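Local coordinates for protein assemblin (Human herpesvirus 3, PDB 1VZV) that cleaves the assembly protein as a herpesvirus serine protease, active as a dimer, so that the spherical procapsid can mature to its icosahedral form, at residues D45-E50 / K179-V183; Q71-V75 / E185-A189; T103-P107 / L192-A196. One frame throughout, in Å; residues are numbered along the deposited sequence.

Contact 1: residues D45-E50 / K179-V183; sequences DCVVGE and KVWKV
Glu50 OE2 draws two partners: Lys179 NZ across the contact, in a long salt bridge of 3.6 Å, and the hydroxyl of Tyr174, by a hydrogen bond. The carboxylate and ammonium chains meet at about a right angle near one end of the contact, and between them and the valines at the other end lies the indole of Trp181. Gly49 CA sits over the centre of one indole face, 3.7 Å from the centroid of the six-membered ring and only 16° off its normal, a CH-pi contact made to a backbone carbon with no side chain in the way. Glu50 N lies over the same face toward the rim, while Lys179 CG lies over the opposite face, also toward the rim. With CG anti to the carbonyl carbon (chi1 -69°), the Trp181 side chain is carried toward strand 47-56. Two residues on, Val183 makes the other apolar contacts: CG2 is 4.1 Å from Val48 CG1, and CG1 reaches Cys46 SG at 4.2 Å. Val183 CG2 also rests on the backbone, 3.3 Å from Val47 O. The side chain of Val47 lies about 7 Å from that of the triad residue His129. Val48 and Gly49 both face Ile38, forming a classic beta bulge in the strand where the indole packs. The two backbones run roughly antiparallel (154°) without pairing. The loop before helix 185-197 is therefore held against this strand mainly by indole and valine packing, with one long charge pair at the Lys179 end.

Contact 2: residues Q71-V75 / E185-A189; sequences QLHAV and EDKLA
The Glu185 carboxylate turns one face to helix 70-79: Val75 CG1 stands over that side, 4.0 Å from Glu185 CD, and Ala74 CB lies over the same side, 3.9 Å from Glu185 OE2. Within this pair of segments the acid thus meets methyl groups, and its aliphatic stem does most of the touching, with CG close to Val75 CG1. The chain is bent at chi2 (138°) and its carboxylate ends beside Ala74, and the Val75 and Glu185 side chains slide past each other in opposite directions. The second anchor is Leu188. Its chi1 of -160° sends CG toward helix 70-79, and chi2 then turns CD2 to Gln71 and Leu72. There this methyl rests 3.6 Å from Gln71 CB and 3.4 Å from Leu72 N, and Val75 CG1 closes on it from the next turn at 3.5 Å. Val75 CG1 is consequently shared, lying between the Glu185 stem and the Leu188 branch. Everything across the interface is van der Waals packing. The short axes pass 9.6 Å apart at a signed crossing angle of -71°, and Leu192, a turn further on, carries the packing to Val75 and Leu76. Leu188 also rests on Cys46 and Val183, joining the pair of helices to the chain by strand 47-56 and to the loop before helix 185-197. Val75 packs on Leu193 of the second subunit, and Glu185 and Ala189 both pack on its Lys190, placing this crossing against the second subunit.

Contact 3: residues T103-P107 / L192-A196; sequences TNYLP and LLSTA
Tyr105 leaves the last turn of helix 96-105 with its CB directed at helix 185-197, and chi1 of -158°, which sets CG opposite the backbone N, carries the ring across to that helix. Along one edge, near the ring plane, CD1 passes 4.2 Å from Thr195 OG1 and CE1 comes to 3.4 Å from the same oxygen. CE1 also brushes Leu192 CB at 4.5 Å. At the tip, OH donates a 2.7 Å hydrogen bond to Leu192 O, with an angle of 156° at the acceptor and the donor tilted 24° from the carbonyl plane; Ala196 CB lies 3.4 Å from the same OH. Leu106, where the chain leaves the helix, adds an apolar touch from CD1 to Leu192 CD2. Leu192 O takes a second, weak bond from Thr195 OG1 at 3.4 Å. Ala196 N stands 3.9 Å from Leu192 O and turns weakly to Leu193 O instead. The tyrosine hydroxyl thus serves a buried carbonyl that the ordinary helical bond does not reach. It ties helix 185-197, whose Leu193 and Ala196 also pack on Tyr105 of the second subunit, to the end of helix 96-105, from which the chain runs on into strand 108-112 with the catalytic Ser110. Such a bond may link the dimer interface with the active-site region, consistent with the dimer being the active species.

Helix 185-197 and the loop before it supply one side of all three contacts. Contact 1 is partly buried and mixes a CH-pi contact of glycine on an indole with a long charge pair toward solvent; contact 2, also partly buried, is methyl packing between helices; contact 3 is buried and rests on a side-chain-to-backbone hydrogen bond. Contacts 1 and 2 meet where Cys46 SG lies against Leu188 CD1, and contacts 2 and 3 where Val75 CG2 meets Leu192 CD1; contacts 1 and 3 do not touch. Only contacts 2 and 3 reach the second subunit. Contact 1 instead binds the loop to the sheet within a single chain.

Contact 1: residues D45-E50 / K179-V183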
ATOM      1  N   ASP A  45     -14.809  14.019  -1.116  1.00 25.00           N
ATOM      2  CA  ASP A  45     -15.142  13.941   0.309  1.00 25.00           C
ATOM      3  C   ASP A  45     -13.902  13.864   1.147  1.00 25.00           C
ATOM      4  O   ASP A  45     -13.987  13.666   2.362  1.00 25.00           O
ATOM      5  CB  ASP A  45     -15.993  12.704   0.627  1.00 25.00           C
ATOM      6  CG  ASP A  45     -15.318  11.398   0.212  1.00 25.00           C
ATOM      7  OD1 ASP A  45     -14.408  11.412  -0.639  1.00 25.00           O
ATOM      8  OD2 ASP A  45     -15.712  10.335   0.730  1.00 25.00           O
ATOM      9  N   CYS A  46     -12.748  13.945   0.494  1.00 25.00           N
ATOM     10  CA  CYS A  46     -11.487  13.860   1.208  1.00 25.00           C
ATOM     11  C   CYS A  46     -10.468  14.917   0.793  1.00 25.00           C
ATOM     12  O   CYS A  46      -9.459  14.605   0.180  1.00 25.00           O
ATOM     13  CB  CYS A  46     -10.900  12.460   1.078  1.00 25.00           C
ATOM     14  SG  CYS A  46      -9.539  12.224   2.213  1.00 25.00           S
ATOM     15  N   VAL A  47     -10.772  16.172   1.120  1.00 25.00           N
ATOM     16  CA  VAL A  47      -9.940  17.341   0.822  1.00 25.00           C
ATOM     17  C   VAL A  47      -9.181  17.590   2.101  1.00 25.00           C
ATOM     18  O   VAL A  47      -9.757  17.504   3.180  1.00 25.00           O
ATOM     19  CB  VAL A  47     -10.810  18.573   0.486  1.00 25.00           C
ATOM     20  CG1 VAL A  47      -9.956  19.805   0.333  1.00 25.00           C
ATOM     21  CG2 VAL A  47     -11.619  18.320  -0.789  1.00 25.00           C
ATOM     22  N   VAL A  48      -7.895  17.900   1.974  1.00 25.00           N
ATOM     23  CA  VAL A  48      -7.020  18.108   3.131  1.00 25.00           C
ATOM     24  C   VAL A  48      -6.142  19.357   3.079  1.00 25.00           C
ATOM     25  O   VAL A  48      -5.194  19.479   3.867  1.00 25.00           O
ATOM     26  CB  VAL A  48      -6.067  16.909   3.299  1.00 25.00           C
ATOM     27  CG1 VAL A  48      -6.841  15.669   3.708  1.00 25.00           C
ATOM     28  CG2 VAL A  48      -5.320  16.664   1.994  1.00 25.00           C
ATOM     29  N   GLY A  49      -6.440  20.270   2.164  1.00 25.00           N
ATOM     30  CA  GLY A  49      -5.645  21.471   2.045  1.00 25.00           C
ATOM     31  C   GLY A  49      -6.122  22.195   0.817  1.00 25.00           C
ATOM     32  O   GLY A  49      -7.183  21.845   0.280  1.00 25.00           O
ATOM     33  N   GLU A  50      -5.378  23.210   0.379  1.00 25.00           N
ATOM     34  CA  GLU A  50      -5.746  23.974  -0.812  1.00 25.00           C
ATOM     35  C   GLU A  50      -4.544  24.654  -1.468  1.00 25.00           C
ATOM     36  O   GLU A  50      -3.684  25.226  -0.775  1.00 25.00           O
ATOM     37  CB  GLU A  50      -6.814  25.031  -0.483  1.00 25.00           C
ATOM     38  CG  GLU A  50      -6.301  26.312   0.215  1.00 25.00           C
ATOM     39  CD  GLU A  50      -7.288  27.481   0.119  1.00 25.00           C
ATOM     40  OE1 GLU A  50      -7.789  27.766  -0.986  1.00 25.00           O
ATOM     41  OE2 GLU A  50      -7.565  28.115   1.152  1.00 25.00           O
ATOM     42  N   LYS A 179      -6.681  27.900   8.535  1.00 25.00           N
ATOM     43  CA  LYS A 179      -7.723  26.968   8.152  1.00 25.00           C
ATOM     44  C   LYS A 179      -7.273  25.528   8.387  1.00 25.00           C
ATOM     45  O   LYS A 179      -6.307  25.110   7.776  1.00 25.00           O
ATOM     46  CB  LYS A 179      -7.923  27.153   6.653  1.00 25.00           C
ATOM     47  CG  LYS A 179      -9.319  27.236   6.157  1.00 25.00           C
ATOM     48  CD  LYS A 179      -9.255  27.608   4.696  1.00 25.00           C
ATOM     49  CE  LYS A 179     -10.641  27.900   4.119  1.00 25.00           C
ATOM     50  NZ  LYS A 179     -10.600  28.871   2.958  1.00 25.00           N
ATOM     51  N   VAL A 180      -7.893  24.788   9.298  1.00 25.00           N
ATOM     52  CA  VAL A 180      -7.490  23.394   9.467  1.00 25.00           C
ATOM     53  C   VAL A 180      -8.553  22.452   8.856  1.00 25.00           C
ATOM     54  O   VAL A 180      -9.728  22.462   9.243  1.00 25.00           O
ATOM     55  CB  VAL A 180      -7.096  23.010  10.950  1.00 25.00           C
ATOM     56  CG1 VAL A 180      -6.274  24.116  11.593  1.00 25.00           C
ATOM     57  CG2 VAL A 180      -8.296  22.661  11.798  1.00 25.00           C
ATOM     58  N   TRP A 181      -8.156  21.734   7.808  1.00 25.00           N
ATOM     59  CA  TRP A 181      -9.040  20.801   7.131  1.00 25.00           C
ATOM     60  C   TRP A 181      -9.272  19.555   7.971  1.00 25.00           C
ATOM     61  O   TRP A 181      -8.341  18.840   8.342  1.00 25.00           O
ATOM     62  CB  TRP A 181      -8.474  20.438   5.760  1.00 25.00           C
ATOM     63  CG  TRP A 181      -8.530  21.595   4.829  1.00 25.00           C
ATOM     64  CD1 TRP A 181      -9.512  21.865   3.910  1.00 25.00           C
ATOM     65  CD2 TRP A 181      -7.633  22.715   4.795  1.00 25.00           C
ATOM     66  NE1 TRP A 181      -9.291  23.092   3.323  1.00 25.00           N
ATOM     67  CE2 TRP A 181      -8.145  23.636   3.848  1.00 25.00           C
ATOM     68  CE3 TRP A 181      -6.449  23.031   5.470  1.00 25.00           C
ATOM     69  CZ2 TRP A 181      -7.510  24.856   3.570  1.00 25.00           C
ATOM     70  CZ3 TRP A 181      -5.818  24.242   5.189  1.00 25.00           C
ATOM     71  CH2 TRP A 181      -6.351  25.139   4.249  1.00 25.00           C
ATOM     72  N   LYS A 182     -10.524  19.330   8.323  1.00 25.00           N
ATOM     73  CA  LYS A 182     -10.862  18.174   9.119  1.00 25.00           C
ATOM     74  C   LYS A 182     -11.585  17.136   8.292  1.00 25.00           C
ATOM     75  O   LYS A 182     -12.574  17.470   7.619  1.00 25.00           O
ATOM     76  CB  LYS A 182     -11.743  18.584  10.289  1.00 25.00           C
ATOM     77  CG  LYS A 182     -10.968  19.264  11.380  1.00 25.00           C
ATOM     78  CD  LYS A 182     -11.878  19.764  12.476  1.00 25.00           C
ATOM     79  CE  LYS A 182     -11.079  20.027  13.744  1.00 25.00           C
ATOM     80  NZ  LYS A 182     -10.598  18.748  14.371  1.00 25.00           N
ATOM     81  N   VAL A 183     -11.033  15.917   8.251  1.00 25.00           N
ATOM     82  CA  VAL A 183     -11.649  14.775   7.562  1.00 25.00           C
ATOM     83  C   VAL A 183     -11.792  13.829   8.748  1.00 25.00           C
ATOM     84  O   VAL A 183     -11.392  14.175   9.846  1.00 25.00           O
ATOM     85  CB  VAL A 183     -10.763  14.176   6.418  1.00 25.00           C
ATOM     86  CG1 VAL A 183     -11.405  12.955   5.853  1.00 25.00           C
ATOM     87  CG2 VAL A 183     -10.606  15.168   5.279  1.00 25.00           C
TER

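Contact 2: residues Q71-V75 / E185-A189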
ATOM      1  N   GLN A  71      -6.145  15.340  11.084  1.00 25.00           N
ATOM      2  CA  GLN A  71      -6.398  13.905  10.995  1.00 25.00           C
ATOM      3  C   GLN A  71      -5.422  13.155  10.082  1.00 25.00           C
ATOM      4  O   GLN A  71      -5.008  12.033  10.395  1.00 25.00           O
ATOM      5  CB  GLN A  71      -7.848  13.620  10.590  1.00 25.00           C
ATOM      6  CG  GLN A  71      -8.894  13.987  11.653  1.00 25.00           C
ATOM      7  CD  GLN A  71      -9.020  15.479  11.850  1.00 25.00           C
ATOM      8  OE1 GLN A  71      -8.828  16.250  10.912  1.00 25.00           O
ATOM      9  NE2 GLN A  71      -9.299  15.900  13.072  1.00 25.00           N
ATOM     10  N   LEU A  72      -5.013  13.797   8.987  1.00 25.00           N
ATOM     11  CA  LEU A  72      -4.086  13.184   8.043  1.00 25.00           C
ATOM     12  C   LEU A  72      -2.820  12.672   8.707  1.00 25.00           C
ATOM     13  O   LEU A  72      -2.296  11.658   8.289  1.00 25.00           O
ATOM     14  CB  LEU A  72      -3.756  14.153   6.918  1.00 25.00           C
ATOM     15  CG  LEU A  72      -2.993  13.735   5.656  1.00 25.00           C
ATOM     16  CD1 LEU A  72      -1.549  14.199   5.744  1.00 25.00           C
ATOM     17  CD2 LEU A  72      -3.109  12.256   5.376  1.00 25.00           C
ATOM     18  N   HIS A  73      -2.339  13.343   9.754  1.00 25.00           N
ATOM     19  CA  HIS A  73      -1.130  12.892  10.458  1.00 25.00           C
ATOM     20  C   HIS A  73      -1.463  11.838  11.508  1.00 25.00           C
ATOM     21  O   HIS A  73      -0.678  10.917  11.752  1.00 25.00           O
ATOM     22  CB  HIS A  73      -0.417  14.028  11.176  1.00 25.00           C
ATOM     23  CG  HIS A  73      -0.023  15.165  10.296  1.00 25.00           C
ATOM     24  ND1 HIS A  73       0.892  16.120  10.692  1.00 25.00           N
ATOM     25  CD2 HIS A  73      -0.487  15.565   9.087  1.00 25.00           C
ATOM     26  CE1 HIS A  73       0.964  17.067   9.772  1.00 25.00           C
ATOM     27  NE2 HIS A  73       0.138  16.753   8.789  1.00 25.00           N
ATOM     28  N   ALA A  74      -2.608  11.985  12.154  1.00 25.00           N
ATOM     29  CA  ALA A  74      -2.986  11.047  13.185  1.00 25.00           C
ATOM     30  C   ALA A  74      -3.179   9.613  12.707  1.00 25.00           C
ATOM     31  O   ALA A  74      -2.619   8.706  13.310  1.00 25.00           O
ATOM     32  CB  ALA A  74      -4.212  11.531  13.900  1.00 25.00           C
ATOM     33  N   VAL A  75      -3.918   9.411  11.607  1.00 25.00           N
ATOM     34  CA  VAL A  75      -4.201   8.055  11.080  1.00 25.00           C
ATOM     35  C   VAL A  75      -2.970   7.290  10.556  1.00 25.00           C
ATOM     36  O   VAL A  75      -2.874   6.062  10.700  1.00 25.00           O
ATOM     37  CB  VAL A  75      -5.400   8.020  10.012  1.00 25.00           C
ATOM     38  CG1 VAL A  75      -6.217   9.294  10.055  1.00 25.00           C
ATOM     39  CG2 VAL A  75      -4.910   7.706   8.590  1.00 25.00           C
ATOM     40  N   GLU A 185     -10.818  10.275  10.549  1.00 25.00           N
ATOM     41  CA  GLU A 185     -10.003   9.060  10.660  1.00 25.00           C
ATOM     42  C   GLU A 185     -10.595   7.802  10.002  1.00 25.00           C
ATOM     43  O   GLU A 185      -9.929   7.151   9.190  1.00 25.00           O
ATOM     44  CB  GLU A 185      -9.725   8.777  12.140  1.00 25.00           C
ATOM     45  CG  GLU A 185      -8.306   8.381  12.471  1.00 25.00           C
ATOM     46  CD  GLU A 185      -7.782   9.060  13.755  1.00 25.00           C
ATOM     47  OE1 GLU A 185      -8.405  10.057  14.215  1.00 25.00           O
ATOM     48  OE2 GLU A 185      -6.739   8.598  14.307  1.00 25.00           O
ATOM     49  N   ASP A 186     -11.857   7.497  10.318  1.00 25.00           N
ATOM     50  CA  ASP A 186     -12.550   6.319   9.783  1.00 25.00           C
ATOM     51  C   ASP A 186     -12.634   6.293   8.273  1.00 25.00           C
ATOM     52  O   ASP A 186     -12.497   5.231   7.689  1.00 25.00           O
ATOM     53  CB  ASP A 186     -13.959   6.179  10.381  1.00 25.00           C
ATOM     54  CG  ASP A 186     -13.962   5.518  11.771  1.00 25.00           C
ATOM     55  OD1 ASP A 186     -13.011   4.737  12.051  1.00 25.00           O
ATOM     56  OD2 ASP A 186     -14.925   5.759  12.570  1.00 25.00           O
ATOM     57  N   LYS A 187     -12.898   7.445   7.653  1.00 25.00           N
ATOM     58  CA  LYS A 187     -12.984   7.567   6.182  1.00 25.00           C
ATOM     59  C   LYS A 187     -11.621   7.901   5.556  1.00 25.00           C
ATOM     60  O   LYS A 187     -11.360   7.646   4.371  1.00 25.00           O
ATOM     61  CB  LYS A 187     -13.984   8.647   5.785  1.00 25.00           C
ATOM     62  CG  LYS A 187     -13.420  10.034   5.756  1.00 25.00           C
ATOM     63  CD  LYS A 187     -13.527  10.576   4.366  1.00 25.00           C
ATOM     64  CE  LYS A 187     -14.977  10.569   3.879  1.00 25.00           C
ATOM     65  NZ  LYS A 187     -15.892  11.441   4.684  1.00 25.00           N
ATOM     66  N   LEU A 188     -10.764   8.492   6.377  1.00 25.00           N
ATOM     67  CA  LEU A 188      -9.437   8.865   5.960  1.00 25.00           C
ATOM     68  C   LEU A 188      -8.658   7.578   5.807  1.00 25.00           C
ATOM     69  O   LEU A 188      -7.944   7.420   4.827  1.00 25.00           O
ATOM     70  CB  LEU A 188      -8.800   9.769   7.009  1.00 25.00           C
ATOM     71  CG  LEU A 188      -7.624  10.635   6.558  1.00 25.00           C
ATOM     72  CD1 LEU A 188      -7.967  11.388   5.278  1.00 25.00           C
ATOM     73  CD2 LEU A 188      -7.253  11.593   7.669  1.00 25.00           C
ATOM     74  N   ALA A 189      -8.862   6.634   6.726  1.00 25.00           N
ATOM     75  CA  ALA A 189      -8.168   5.345   6.690  1.00 25.00           C
ATOM     76  C   ALA A 189      -8.631   4.482   5.517  1.00 25.00           C
ATOM     77  O   ALA A 189      -7.953   3.532   5.115  1.00 25.00           O
ATOM     78  CB  ALA A 189      -8.351   4.611   7.988  1.00 25.00           C
TER

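Contact 3: residues T103-P107 / L192-A196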
ATOM      1  N   THR A 103       5.288  12.036   2.711  1.00 25.00           N
ATOM      2  CA  THR A 103       6.077  12.167   1.500  1.00 25.00           C
ATOM      3  C   THR A 103       6.251  10.812   0.864  1.00 25.00           C
ATOM      4  O   THR A 103       6.072  10.694  -0.325  1.00 25.00           O
ATOM      5  CB  THR A 103       7.458  12.828   1.721  1.00 25.00           C
ATOM      6  OG1 THR A 103       7.283  14.172   2.152  1.00 25.00           O
ATOM      7  CG2 THR A 103       8.218  12.901   0.440  1.00 25.00           C
ATOM      8  N   ASN A 104       6.523   9.776   1.645  1.00 25.00           N
ATOM      9  CA  ASN A 104       6.720   8.462   1.046  1.00 25.00           C
ATOM     10  C   ASN A 104       5.450   7.707   0.637  1.00 25.00           C
ATOM     11  O   ASN A 104       5.478   6.904  -0.302  1.00 25.00           O
ATOM     12  CB  ASN A 104       7.614   7.594   1.927  1.00 25.00           C
ATOM     13  CG  ASN A 104       9.082   7.961   1.815  1.00 25.00           C
ATOM     14  OD1 ASN A 104       9.826   7.380   1.031  1.00 25.00           O
ATOM     15  ND2 ASN A 104       9.507   8.911   2.616  1.00 25.00           N
ATOM     16  N   TYR A 105       4.339   7.967   1.324  1.00 25.00           N
ATOM     17  CA  TYR A 105       3.059   7.316   1.004  1.00 25.00           C
ATOM     18  C   TYR A 105       2.388   7.962  -0.214  1.00 25.00           C
ATOM     19  O   TYR A 105       1.958   7.264  -1.116  1.00 25.00           O
ATOM     20  CB  TYR A 105       2.095   7.381   2.200  1.00 25.00           C
ATOM     21  CG  TYR A 105       0.999   6.328   2.169  1.00 25.00           C
ATOM     22  CD1 TYR A 105      -0.192   6.541   1.486  1.00 25.00           C
ATOM     23  CD2 TYR A 105       1.203   5.081   2.747  1.00 25.00           C
ATOM     24  CE1 TYR A 105      -1.136   5.533   1.373  1.00 25.00           C
ATOM     25  CE2 TYR A 105       0.272   4.079   2.635  1.00 25.00           C
ATOM     26  CZ  TYR A 105      -0.888   4.308   1.942  1.00 25.00           C
ATOM     27  OH  TYR A 105      -1.760   3.271   1.796  1.00 25.00           O
ATOM     28  N   LEU A 106       2.322   9.295  -0.228  1.00 25.00           N
ATOM     29  CA  LEU A 106       1.702  10.069  -1.298  1.00 25.00           C
ATOM     30  C   LEU A 106       2.692  10.959  -2.072  1.00 25.00           C
ATOM     31  O   LEU A 106       2.548  12.175  -2.091  1.00 25.00           O
ATOM     32  CB  LEU A 106       0.647  10.966  -0.680  1.00 25.00           C
ATOM     33  CG  LEU A 106      -0.527  10.305   0.019  1.00 25.00           C
ATOM     34  CD1 LEU A 106      -1.415  11.370   0.644  1.00 25.00           C
ATOM     35  CD2 LEU A 106      -1.293   9.485  -0.994  1.00 25.00           C
ATOM     36  N   PRO A 107       3.642  10.363  -2.803  1.00 25.00           N
ATOM     37  CA  PRO A 107       4.606  11.168  -3.537  1.00 25.00           C
ATOM     38  C   PRO A 107       4.215  11.980  -4.743  1.00 25.00           C
ATOM     39  O   PRO A 107       4.957  12.875  -5.108  1.00 25.00           O
ATOM     40  CB  PRO A 107       5.709  10.167  -3.870  1.00 25.00           C
ATOM     41  CG  PRO A 107       5.020   8.906  -3.974  1.00 25.00           C
ATOM     42  CD  PRO A 107       4.031   8.944  -2.841  1.00 25.00           C
ATOM     43  N   LEU A 192      -7.035   6.322   2.283  1.00 25.00           N
ATOM     44  CA  LEU A 192      -5.611   5.994   2.289  1.00 25.00           C
ATOM     45  C   LEU A 192      -5.381   4.517   2.062  1.00 25.00           C
ATOM     46  O   LEU A 192      -4.308   4.125   1.632  1.00 25.00           O
ATOM     47  CB  LEU A 192      -4.920   6.473   3.570  1.00 25.00           C
ATOM     48  CG  LEU A 192      -4.815   7.976   3.871  1.00 25.00           C
ATOM     49  CD1 LEU A 192      -4.099   8.178   5.187  1.00 25.00           C
ATOM     50  CD2 LEU A 192      -4.078   8.694   2.788  1.00 25.00           C
ATOM     51  N   LEU A 193      -6.360   3.687   2.403  1.00 25.00           N
ATOM     52  CA  LEU A 193      -6.227   2.265   2.133  1.00 25.00           C
ATOM     53  C   LEU A 193      -6.500   2.106   0.644  1.00 25.00           C
ATOM     54  O   LEU A 193      -5.913   1.265  -0.010  1.00 25.00           O
ATOM     55  CB  LEU A 193      -7.258   1.427   2.894  1.00 25.00           C
ATOM     56  CG  LEU A 193      -7.359  -0.003   2.336  1.00 25.00           C
ATOM     57  CD1 LEU A 193      -6.127  -0.747   2.699  1.00 25.00           C
ATOM     58  CD2 LEU A 193      -8.546  -0.742   2.842  1.00 25.00           C
ATOM     59  N   SER A 194      -7.398   2.922   0.105  1.00 25.00           N
ATOM     60  CA  SER A 194      -7.768   2.840  -1.305  1.00 25.00           C
ATOM     61  C   SER A 194      -6.647   3.188  -2.267  1.00 25.00           C
ATOM     62  O   SER A 194      -6.666   2.747  -3.411  1.00 25.00           O
ATOM     63  CB  SER A 194      -8.993   3.710  -1.590  1.00 25.00           C
ATOM     64  OG  SER A 194      -9.358   3.639  -2.959  1.00 25.00           O
ATOM     65  N   THR A 195      -5.688   4.003  -1.840  1.00 25.00           N
ATOM     66  CA  THR A 195      -4.611   4.326  -2.744  1.00 25.00           C
ATOM     67  C   THR A 195      -3.613   3.171  -2.790  1.00 25.00           C
ATOM     68  O   THR A 195      -2.944   3.001  -3.792  1.00 25.00           O
ATOM     69  CB  THR A 195      -3.960   5.710  -2.478  1.00 25.00           C
ATOM     70  OG1 THR A 195      -3.258   5.704  -1.242  1.00 25.00           O
ATOM     71  CG2 THR A 195      -5.006   6.785  -2.433  1.00 25.00           C
ATOM     72  N   ALA A 196      -3.589   2.328  -1.754  1.00 25.00           N
ATOM     73  CA  ALA A 196      -2.701   1.156  -1.697  1.00 25.00           C
ATOM     74  C   ALA A 196      -3.245   0.039  -2.579  1.00 25.00           C
ATOM     75  O   ALA A 196      -2.560  -0.466  -3.465  1.00 25.00           O
ATOM     76  CB  ALA A 196      -2.564   0.649  -0.274  1.00 25.00           C
TER